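Local coordinates for methyl-accepting chemotaxis protein (Vibrio cholerae, PDB 6CEQ) that probably senses oxygen through heme bound in its PAS domains and passes the signal on as a chemoreceptor, at residues Q19-N22 with P23-Q27. Residues are numbered along the deposited sequence; the frame is centred on the assembly and turned at random.
Sequences QYLN and PALLQ
N22 meets L25 and L26 in a helix N-cap, at the point where the edge strand 18-21 of the PAS-domain sheet turns into helix 23-31. One bond caps the helix. The side-chain oxygen N22 OD1 accepts from L25 N at 3.0 Å, with the donor nitrogen raised 35° out of the plane of the side-chain carbonyl. One residue further on, L26 N donates to N22 O at 3.0 Å, the first backbone bond of the helix. N22 CG sits between its own backbone N and carbonyl carbon (chi1 85°), a rotation that folds the amide back over the start of the helix. The amide also ties this turn to strand 8-12 and the residue leading into it: OD1 takes a second hydrogen bond from L9 N, and ND2 donates to T7 O, so both ends are held and the group's flip is fixed.

Apolar contacts lie beside the cap. L21 is buried, with its side chain about 6 Å from the bound heme and against M10, L48 and V49; its CD2 meets L25 CD2 at 3.8 Å. L26 crosses L21 at about a right angle, with L26 CG 3.8 Å from L21 CB. At the exposed margin, Y20 lies obliquely to the proline ring that opens the helix, its OH 4.0 Å from P23 CD.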
loop_
_atom_site.group_PDB
_atom_site.type_symbol
_atom_site.label_atom_id
_atom_site.label_comp_id
_atom_site.label_asym_id
_atom_site.label_seq_id
_atom_site.Cartn_x
_atom_site.Cartn_y
_atom_site.Cartn_z
ATOM N N GLN A 19 3.778 2.583 8.267
ATOM C CA GLN A 19 4.440 3.723 8.890
ATOM C C GLN A 19 3.913 5.071 8.430
ATOM O O GLN A 19 3.944 6.024 9.212
ATOM C CB GLN A 19 5.950 3.672 8.624
ATOM C CG GLN A 19 6.609 2.373 9.074
ATOM C CD GLN A 19 6.581 2.207 10.584
ATOM O OE1 GLN A 19 6.086 1.207 11.106
ATOM N NE2 GLN A 19 7.125 3.190 11.295
ATOM N N TYR A 20 3.445 5.183 7.188
ATOM C CA TYR A 20 3.087 6.482 6.637
ATOM C C TYR A 20 2.197 6.297 5.417
ATOM O O TYR A 20 2.433 5.401 4.603
ATOM C CB TYR A 20 4.346 7.275 6.245
ATOM C CG TYR A 20 4.067 8.667 5.709
ATOM C CD1 TYR A 20 3.746 9.699 6.574
ATOM C CD2 TYR A 20 4.145 8.949 4.348
ATOM C CE1 TYR A 20 3.481 10.970 6.107
ATOM C CE2 TYR A 20 3.883 10.234 3.862
ATOM C CZ TYR A 20 3.557 11.235 4.755
ATOM O OH TYR A 20 3.297 12.512 4.316
ATOM N N LEU A 21 1.180 7.153 5.302
ATOM C CA LEU A 21 0.400 7.334 4.086
ATOM C C LEU A 21 0.477 8.795 3.682
ATOM O O LEU A 21 0.279 9.678 4.523
ATOM C CB LEU A 21 -1.065 6.944 4.275
ATOM C CG LEU A 21 -1.428 5.470 4.151
ATOM C CD1 LEU A 21 -1.175 4.752 5.453
ATOM C CD2 LEU A 21 -2.888 5.353 3.754
ATOM N N ASN A 22 0.740 9.052 2.405
ATOM C CA ASN A 22 0.844 10.428 1.956
ATOM C C ASN A 22 -0.555 11.022 1.772
ATOM O O ASN A 22 -1.559 10.301 1.813
ATOM C CB ASN A 22 1.718 10.506 0.695
ATOM C CG ASN A 22 0.970 10.238 -0.598
ATOM O OD1 ASN A 22 -0.046 9.543 -0.635
ATOM N ND2 ASN A 22 1.516 10.767 -1.696
ATOM N N PRO A 23 -0.663 12.351 1.668
ATOM C CA PRO A 23 -2.007 12.961 1.672
ATOM C C PRO A 23 -2.870 12.540 0.502
ATOM O O PRO A 23 -4.083 12.349 0.668
ATOM C CB PRO A 23 -1.707 14.465 1.644
ATOM C CG PRO A 23 -0.329 14.579 2.256
ATOM C CD PRO A 23 0.408 13.365 1.756
ATOM N N ALA A 24 -2.283 12.414 -0.690
ATOM C CA ALA A 24 -3.077 12.017 -1.845
ATOM C C ALA A 24 -3.748 10.671 -1.614
ATOM O O ALA A 24 -4.942 10.508 -1.892
ATOM C CB ALA A 24 -2.199 11.984 -3.094
ATOM N N LEU A 25 -3.011 9.705 -1.059
ATOM C CA LEU A 25 -3.608 8.399 -0.796
ATOM C C LEU A 25 -4.645 8.474 0.321
ATOM O O LEU A 25 -5.695 7.830 0.243
ATOM C CB LEU A 25 -2.521 7.380 -0.457
ATOM C CG LEU A 25 -3.054 5.970 -0.212
ATOM C CD1 LEU A 25 -3.849 5.487 -1.429
ATOM C CD2 LEU A 25 -1.886 5.042 0.078
ATOM N N LEU A 26 -4.370 9.244 1.375
ATOM C CA LEU A 26 -5.352 9.397 2.446
ATOM C C LEU A 26 -6.638 10.013 1.919
ATOM O O LEU A 26 -7.742 9.586 2.280
ATOM C CB LEU A 26 -4.767 10.262 3.563
ATOM C CG LEU A 26 -3.780 9.527 4.472
ATOM C CD1 LEU A 26 -3.018 10.501 5.375
ATOM C CD2 LEU A 26 -4.501 8.456 5.289
ATOM N N GLN A 27 -6.509 11.026 1.065
ATOM C CA GLN A 27 -7.681 11.665 0.474
ATOM C C GLN A 27 -8.464 10.679 -0.378
ATOM O O GLN A 27 -9.699 10.599 -0.299
ATOM C CB GLN A 27 -7.244 12.875 -0.355
ATOM C CG GLN A 27 -8.409 13.664 -0.919
ATOM C CD GLN A 27 -7.957 14.881 -1.713
ATOM O OE1 GLN A 27 -7.109 15.648 -1.261
ATOM N NE2 GLN A 27 -8.500 15.039 -2.911
#